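Local coordinates for protein RTX toxin RtxA (Vibrio vulnificus MO6-24/O, PDB 6IMP) that probably acts as an alpha/beta-hydrolase effector domain of a secreted Vibrio toxin, with a substrate that is not established, at residues S117-H122 with I128-V133; P206-T211 with E259-E264; E282-G287 with N292-Q297. All blocks are in the same frame, centred on the assembly; numbering follows the deposited sequence.

Contact 1 (S117-H122 with I128-V133); sequences SEIRNH and IDMLAV
With CG swung anti to its backbone N (chi1 -163°), the side chain of Met130 leaves the strand toward helix 112-124, and a bend at chi3 lays its terminal methyl against Ile119. On the helix, chi1 of -59° puts the CG2 branch of Ile119 opposite the backbone N, where it becomes the branch that meets this methyl. The two segments belong to a beta-alpha-beta crossover of the alpha/beta hydrolase fold, in which strand 101-105, helix 112-124 and strand 129-133 follow one another and the two strands pair in parallel.

The interface is small and apolar, with 128 Å² buried in total and no hydrogen bond between the segments. Met130 reaches two consecutive helix residues with two different atoms. Its sulfur lies beside CA and CB of Arg120, with Met130 SD 3.7 Å from Arg120 CB and equally close to Arg120 CA. The backbones are nearest at the same pair, the CA atoms of Arg120 and Met130 being 6.5 Å apart. Of Arg120, CA and CB do the touching; the rest of the chain, bent at chi3, carries the guanidinium away from the strand.

Strand alternation divides the neighbours of Met130 between the faces of the sheet. Leu131 turns to the other layer and packs on Met157, Tyr160 and Leu161 of helix 147-164, while the carboxylate of Asp129 forms a salt bridge with Lys100. On the helix side, Phe104 of the adjoining strand touches both Ile119 and Met130, so the methionine is enclosed by apolar groups from helix and sheet. The side chains of Ile119 and Met130 cross obliquely, with Ile119 CG2 3.4 Å from Met130 CE and Ile119 CB farther back, 4.2 Å from that methyl.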
# COMPACT_ATOMS: atom_id res chain seq x y z
N SER A 117 -10.36 4.96 -4.27
CA SER A 117 -11.71 5.31 -4.73
C SER A 117 -12.21 4.37 -5.81
O SER A 117 -13.31 3.85 -5.73
CB SER A 117 -11.74 6.76 -5.23
OG SER A 117 -11.08 6.89 -6.46
N GLU A 118 -11.36 4.11 -6.79
CA GLU A 118 -11.65 3.10 -7.80
C GLU A 118 -11.62 1.66 -7.24
O GLU A 118 -12.07 0.75 -7.91
CB GLU A 118 -10.66 3.22 -8.97
CG GLU A 118 -10.82 4.48 -9.83
CD GLU A 118 -9.70 4.63 -10.87
OE1 GLU A 118 -9.52 3.71 -11.71
OE2 GLU A 118 -9.00 5.66 -10.84
N ILE A 119 -11.08 1.45 -6.03
CA ILE A 119 -10.86 0.09 -5.49
C ILE A 119 -11.87 -0.34 -4.40
O ILE A 119 -12.21 -1.52 -4.30
CB ILE A 119 -9.41 -0.10 -4.95
CG1 ILE A 119 -8.39 0.16 -6.07
CG2 ILE A 119 -9.19 -1.51 -4.40
CD1 ILE A 119 -6.94 0.26 -5.62
N ARG A 120 -12.31 0.60 -3.57
CA ARG A 120 -13.06 0.21 -2.36
C ARG A 120 -14.41 -0.43 -2.71
O ARG A 120 -14.78 -1.48 -2.14
CB ARG A 120 -13.23 1.40 -1.40
CG ARG A 120 -14.08 2.55 -1.90
CD ARG A 120 -13.98 3.75 -0.97
NE ARG A 120 -13.96 5.01 -1.71
CZ ARG A 120 -14.97 5.88 -1.79
NH1 ARG A 120 -16.11 5.67 -1.11
NH2 ARG A 120 -14.84 6.98 -2.55
N ASN A 121 -15.09 0.16 -3.68
CA ASN A 121 -16.41 -0.30 -4.09
C ASN A 121 -16.42 -1.80 -4.36
O ASN A 121 -17.26 -2.53 -3.84
CB ASN A 121 -16.86 0.45 -5.35
CG ASN A 121 -18.37 0.47 -5.50
OD1 ASN A 121 -19.10 0.53 -4.51
ND2 ASN A 121 -18.84 0.45 -6.74
N HIS A 122 -15.43 -2.27 -5.12
CA HIS A 122 -15.37 -3.65 -5.59
C HIS A 122 -15.34 -4.66 -4.43
O HIS A 122 -15.89 -5.75 -4.54
CB HIS A 122 -14.17 -3.88 -6.52
CG HIS A 122 -14.22 -3.09 -7.80
ND1 HIS A 122 -14.85 -3.55 -8.93
CD2 HIS A 122 -13.66 -1.91 -8.14
CE1 HIS A 122 -14.69 -2.67 -9.91
NE2 HIS A 122 -13.97 -1.67 -9.45
N ILE A 128 -17.28 -6.89 2.14
CA ILE A 128 -15.95 -6.91 2.77
C ILE A 128 -15.55 -5.47 3.15
O ILE A 128 -15.72 -4.54 2.35
CB ILE A 128 -14.89 -7.52 1.83
CG1 ILE A 128 -15.21 -9.00 1.56
CG2 ILE A 128 -13.49 -7.42 2.43
CD1 ILE A 128 -14.43 -9.61 0.41
N ASP A 129 -15.05 -5.29 4.38
CA ASP A 129 -14.61 -3.96 4.85
C ASP A 129 -13.23 -3.67 4.31
O ASP A 129 -12.39 -4.57 4.21
CB ASP A 129 -14.57 -3.86 6.38
CG ASP A 129 -15.85 -4.32 7.04
OD1 ASP A 129 -16.92 -3.80 6.69
OD2 ASP A 129 -15.78 -5.19 7.94
N MET A 130 -12.96 -2.41 4.01
CA MET A 130 -11.64 -2.00 3.56
C MET A 130 -11.11 -0.85 4.40
O MET A 130 -11.75 0.21 4.48
CB MET A 130 -11.69 -1.58 2.10
CG MET A 130 -10.33 -1.55 1.45
SD MET A 130 -10.33 -0.49 0.00
CE MET A 130 -9.18 -1.40 -1.00
N LEU A 131 -9.95 -1.07 5.05
CA LEU A 131 -9.21 0.00 5.74
C LEU A 131 -8.32 0.76 4.78
O LEU A 131 -7.47 0.16 4.12
CB LEU A 131 -8.36 -0.54 6.90
CG LEU A 131 -7.44 0.52 7.56
CD1 LEU A 131 -8.27 1.61 8.22
CD2 LEU A 131 -6.46 -0.07 8.57
N ALA A 132 -8.48 2.08 4.74
CA ALA A 132 -7.80 2.92 3.75
C ALA A 132 -7.22 4.18 4.38
O ALA A 132 -7.87 5.23 4.41
CB ALA A 132 -8.74 3.28 2.63
N VAL A 133 -5.96 4.06 4.82
CA VAL A 133 -5.28 5.09 5.61
C VAL A 133 -4.01 5.56 4.91
O VAL A 133 -3.21 4.75 4.42
CB VAL A 133 -4.94 4.55 7.00
CG1 VAL A 133 -4.14 5.57 7.81
CG2 VAL A 133 -6.21 4.19 7.73

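Contact 2 (P206-T211 with E259-E264); sequences PMPSMT and EGLGEE
Leu261 spreads its two methyl branches over separate parts of the loop 206-209. Leu261 CD2 lies 3.4 Å from the carbonyl oxygen Pro206 O, whereas CD1 meets the ring of Pro208, 3.9 Å from Pro208 CD. A chi1 of -170°, with CG anti to the backbone N, brings the two methyls at the end of the side chain close to this loop. One turn later the same proline ring is touched by the aliphatic root of Glu264, Pro208 CG to Glu264 CB being 4.0 Å. Pro208 thus rests against two side chains on one flank of helix 260-274, without a hydrogen bond between the segments.

Both segments follow neighbouring parallel strands, 200-204 and 252-256, and so lie at the C-terminal edge of the sheet, where the active site of an alpha/beta hydrolase is built. Met207 is tied by a backbone hydrogen bond to Ser178, in a GxSxG sequence consistent with a nucleophile elbow, and Leu261 lies near that turn while packing on His288.

Farther out, Glu264 folds back at chi2 (-71°) and carries its carboxylate away from Pro208 into a salt bridge with Lys212. Ser209 is the N-cap of helix 210-216. Its OG is hydrogen-bonded to the backbone N of Lys212 and also to Thr211, with Ser209 OG 3.0 Å from Thr211 OG1. At the start of the other helix, Gly262 N donates to Glu259 O at 2.8 Å.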
# COMPACT_ATOMS: atom_id res chain seq x y z
N PRO A 206 2.70 -4.49 -8.08
CA PRO A 206 3.73 -4.05 -7.16
C PRO A 206 4.84 -3.23 -7.78
O PRO A 206 5.11 -3.33 -8.98
CB PRO A 206 4.33 -5.37 -6.69
CG PRO A 206 4.17 -6.25 -7.86
CD PRO A 206 2.77 -5.94 -8.27
N MET A 207 5.53 -2.50 -6.90
CA MET A 207 6.87 -1.99 -7.16
C MET A 207 7.80 -3.08 -6.66
O MET A 207 7.80 -3.37 -5.47
CB MET A 207 7.10 -0.73 -6.33
CG MET A 207 8.55 -0.37 -6.11
SD MET A 207 8.70 1.03 -4.99
CE MET A 207 8.07 2.37 -6.00
N PRO A 208 8.57 -3.72 -7.56
CA PRO A 208 9.35 -4.83 -7.04
C PRO A 208 10.54 -4.35 -6.27
O PRO A 208 11.05 -5.06 -5.41
CB PRO A 208 9.82 -5.53 -8.29
CG PRO A 208 10.03 -4.41 -9.25
CD PRO A 208 8.87 -3.47 -8.99
N SER A 209 10.98 -3.15 -6.61
CA SER A 209 12.09 -2.47 -5.98
C SER A 209 11.97 -1.04 -6.48
O SER A 209 11.47 -0.80 -7.57
CB SER A 209 13.43 -3.10 -6.40
OG SER A 209 13.90 -2.59 -7.63
N MET A 210 12.41 -0.10 -5.69
CA MET A 210 12.39 1.28 -6.14
C MET A 210 13.30 1.53 -7.34
O MET A 210 13.00 2.36 -8.19
CB MET A 210 12.81 2.17 -4.99
CG MET A 210 12.95 3.63 -5.38
SD MET A 210 11.35 4.35 -5.67
CE MET A 210 10.75 4.42 -3.99
N THR A 211 14.42 0.81 -7.39
CA THR A 211 15.41 1.02 -8.45
C THR A 211 14.77 0.64 -9.79
O THR A 211 14.77 1.42 -10.75
CB THR A 211 16.69 0.18 -8.20
OG1 THR A 211 16.42 -1.21 -8.41
CG2 THR A 211 17.21 0.37 -6.77
N GLU A 259 2.53 -2.95 -18.60
CA GLU A 259 3.49 -1.91 -18.97
C GLU A 259 4.83 -2.28 -18.32
O GLU A 259 4.92 -3.30 -17.61
CB GLU A 259 3.05 -0.55 -18.38
CG GLU A 259 1.72 -0.02 -18.92
CD GLU A 259 1.31 1.31 -18.31
OE1 GLU A 259 1.95 1.78 -17.36
OE2 GLU A 259 0.31 1.90 -18.78
N GLY A 260 5.85 -1.46 -18.59
CA GLY A 260 7.24 -1.73 -18.19
C GLY A 260 7.46 -2.23 -16.76
O GLY A 260 8.21 -3.18 -16.53
N LEU A 261 6.82 -1.57 -15.80
CA LEU A 261 6.87 -2.02 -14.41
C LEU A 261 6.45 -3.49 -14.26
O LEU A 261 7.10 -4.26 -13.55
CB LEU A 261 5.98 -1.15 -13.54
CG LEU A 261 6.17 -1.40 -12.04
CD1 LEU A 261 7.51 -0.85 -11.58
CD2 LEU A 261 5.04 -0.81 -11.21
N GLY A 262 5.38 -3.87 -14.95
CA GLY A 262 4.74 -5.18 -14.78
C GLY A 262 5.56 -6.35 -15.31
O GLY A 262 5.37 -7.49 -14.88
N GLU A 263 6.44 -6.07 -16.26
CA GLU A 263 7.45 -7.06 -16.69
C GLU A 263 8.33 -7.46 -15.51
O GLU A 263 8.41 -8.64 -15.15
CB GLU A 263 8.33 -6.51 -17.82
CG GLU A 263 7.96 -7.02 -19.21
CD GLU A 263 9.10 -6.90 -20.20
OE1 GLU A 263 10.11 -7.63 -20.04
OE2 GLU A 263 8.99 -6.07 -21.13
N GLU A 264 8.95 -6.46 -14.89
CA GLU A 264 9.83 -6.68 -13.75
C GLU A 264 9.12 -7.51 -12.69
O GLU A 264 9.74 -8.34 -12.03
CB GLU A 264 10.25 -5.33 -13.15
CG GLU A 264 11.17 -4.50 -14.03
CD GLU A 264 12.58 -5.07 -14.15
OE1 GLU A 264 12.80 -6.24 -13.73
OE2 GLU A 264 13.47 -4.35 -14.64

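Contact 3 (E282-G287 with N292-Q297); sequences EQTFYG and NRLMGQ
Tyr286 lies at the centre of this contact, meeting Arg293, Leu294 and Gln297, its ring directed at helix 291-302 with CG anti to its carbonyl carbon (chi1 -69°). One face of the ring takes part in a CH-pi interaction. Leu294 CA stands 4.0 Å from the centroid of the Tyr286 ring and 28° off the ring normal, so that face lies over the helix backbone between Arg293 and Leu294. Phe285 CD1 approaches the opposite face, near the rim.

Arg293 meets the rings edge-on. Its chain bends at chi2 and chi3 and brings Arg293 NH1 to 3.2 Å from Tyr286 CE1, with the guanidinium and ring planes 61° apart. The guanidinium thus meets the tyrosine rim with its own edge, steeply tilted, and is not stacked over a face. The same NH1 also lies at the edge of the Phe285 ring.

Among the polar groups, the extended side chain of Gln297 reaches between the two aromatic residues. Gln297 OE1 is 3.0 Å from Tyr286 OH and 3.3 Å from Phe285 CZ, approaching both rings obliquely. Glu282 comes near the amide of Gln297, but its OE1 is hydrogen-bonded to Tyr298 OH one residue farther along the helix.

Apolar packing closes the buried side. Leu294 CB lies 3.9 Å from Tyr286 CD2, and Leu294 CD1 is 4.1 Å from the methyl Thr284 CG2.

Together these contacts fold the loop after the last strand onto the helix that follows it, a loop that in alpha/beta hydrolases ordinarily bears the catalytic histidine. Tyr286 is also joined through its backbone to Asn258, beyond strand 252-256, while from the other side of helix 291-302 Met295 packs on Ile119, His122 and Tyr123 of helix 112-124.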
# COMPACT_ATOMS: atom_id res chain seq x y z
N GLU A 282 -1.31 -13.90 -12.19
CA GLU A 282 -0.93 -13.83 -13.59
C GLU A 282 -0.61 -12.40 -14.00
O GLU A 282 -0.93 -11.45 -13.28
CB GLU A 282 -2.05 -14.38 -14.47
CG GLU A 282 -3.28 -13.47 -14.56
CD GLU A 282 -4.53 -14.18 -15.09
OE1 GLU A 282 -5.56 -13.50 -15.30
OE2 GLU A 282 -4.49 -15.41 -15.28
N GLN A 283 -0.01 -12.25 -15.18
CA GLN A 283 0.01 -10.96 -15.85
C GLN A 283 -1.35 -10.60 -16.44
O GLN A 283 -2.10 -11.45 -16.91
CB GLN A 283 1.08 -10.89 -16.93
CG GLN A 283 1.38 -9.47 -17.39
CD GLN A 283 2.57 -9.37 -18.29
OE1 GLN A 283 2.96 -10.34 -18.94
NE2 GLN A 283 3.15 -8.19 -18.36
N THR A 284 -1.61 -9.30 -16.45
CA THR A 284 -2.91 -8.72 -16.68
C THR A 284 -2.81 -7.93 -18.00
O THR A 284 -1.71 -7.58 -18.41
CB THR A 284 -3.22 -7.77 -15.49
OG1 THR A 284 -3.81 -8.52 -14.42
CG2 THR A 284 -4.12 -6.72 -15.84
N PHE A 285 -3.94 -7.65 -18.65
CA PHE A 285 -3.91 -6.75 -19.85
C PHE A 285 -4.21 -5.25 -19.59
O PHE A 285 -4.53 -4.48 -20.52
CB PHE A 285 -4.70 -7.33 -21.03
CG PHE A 285 -6.09 -7.76 -20.70
CD1 PHE A 285 -7.14 -6.85 -20.73
CD2 PHE A 285 -6.37 -9.10 -20.47
CE1 PHE A 285 -8.43 -7.26 -20.48
CE2 PHE A 285 -7.66 -9.52 -20.22
CZ PHE A 285 -8.69 -8.60 -20.22
N TYR A 286 -3.95 -4.83 -18.36
CA TYR A 286 -4.35 -3.54 -17.82
C TYR A 286 -3.10 -2.71 -17.54
O TYR A 286 -2.08 -3.25 -17.13
CB TYR A 286 -5.14 -3.71 -16.53
CG TYR A 286 -6.50 -4.34 -16.74
CD1 TYR A 286 -7.43 -3.75 -17.58
CD2 TYR A 286 -6.88 -5.50 -16.06
CE1 TYR A 286 -8.69 -4.31 -17.76
CE2 TYR A 286 -8.12 -6.07 -16.24
CZ TYR A 286 -9.03 -5.47 -17.09
OH TYR A 286 -10.28 -6.03 -17.27
N GLY A 287 -3.20 -1.41 -17.79
CA GLY A 287 -2.14 -0.46 -17.44
C GLY A 287 -2.03 -0.28 -15.94
O GLY A 287 -2.92 -0.70 -15.18
N ASN A 292 -9.90 0.40 -11.37
CA ASN A 292 -11.28 -0.00 -11.45
C ASN A 292 -11.44 -1.14 -12.44
O ASN A 292 -11.97 -2.20 -12.09
CB ASN A 292 -12.15 1.17 -11.87
CG ASN A 292 -13.61 0.81 -11.90
OD1 ASN A 292 -14.08 0.03 -11.07
ND2 ASN A 292 -14.32 1.33 -12.88
N ARG A 293 -10.97 -0.91 -13.66
CA ARG A 293 -10.97 -1.94 -14.72
C ARG A 293 -10.35 -3.27 -14.22
O ARG A 293 -10.91 -4.34 -14.43
CB ARG A 293 -10.24 -1.43 -15.99
CG ARG A 293 -11.06 -0.51 -16.92
CD ARG A 293 -11.69 -1.25 -18.12
NE ARG A 293 -10.71 -1.66 -19.15
CZ ARG A 293 -10.99 -2.40 -20.23
NH1 ARG A 293 -10.64 -3.70 -20.26
NH2 ARG A 293 -11.61 -1.87 -21.28
N LEU A 294 -9.22 -3.17 -13.51
CA LEU A 294 -8.54 -4.36 -12.98
C LEU A 294 -9.33 -5.04 -11.87
O LEU A 294 -9.50 -6.27 -11.87
CB LEU A 294 -7.13 -3.99 -12.49
CG LEU A 294 -6.34 -5.09 -11.76
CD1 LEU A 294 -4.89 -5.09 -12.19
CD2 LEU A 294 -6.43 -4.92 -10.26
N MET A 295 -9.80 -4.25 -10.91
CA MET A 295 -10.53 -4.80 -9.77
C MET A 295 -11.82 -5.49 -10.23
O MET A 295 -12.14 -6.60 -9.77
CB MET A 295 -10.81 -3.73 -8.71
CG MET A 295 -9.60 -3.37 -7.85
SD MET A 295 -8.74 -4.77 -7.09
CE MET A 295 -9.97 -5.37 -5.94
N GLY A 296 -12.53 -4.87 -11.18
CA GLY A 296 -13.71 -5.49 -11.80
C GLY A 296 -13.47 -6.95 -12.18
O GLY A 296 -14.18 -7.86 -11.73
N GLN A 297 -12.43 -7.17 -12.99
CA GLN A 297 -12.14 -8.49 -13.52
C GLN A 297 -11.69 -9.45 -12.43
O GLN A 297 -12.12 -10.60 -12.39
CB GLN A 297 -11.07 -8.42 -14.60
CG GLN A 297 -10.92 -9.71 -15.37
CD GLN A 297 -9.67 -9.75 -16.22
OE1 GLN A 297 -9.43 -8.86 -17.04
NE2 GLN A 297 -8.88 -10.80 -16.05

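Contacts 1 and 2 are buried and mainly apolar, whereas contact 3 is partly exposed and mixes aromatic, charged and amide groups, with its buried side at Thr284, Tyr286 and Leu294. Contact 1 packs a helix on a strand within the sheet; contact 2 joins a loop and a helix that follow two neighbouring strands at its C-terminal edge; contact 3 ties the outermost strand's loop to helix 291-302. Contacts 1 and 3 meet where helices 112-124 and 291-302 adjoin, His122 packing on Met295 and Gly296. Contacts 2 and 3 touch more lightly, at Glu259 and Gly287, while contacts 1 and 2 stay about 11 Å apart at their nearest atoms.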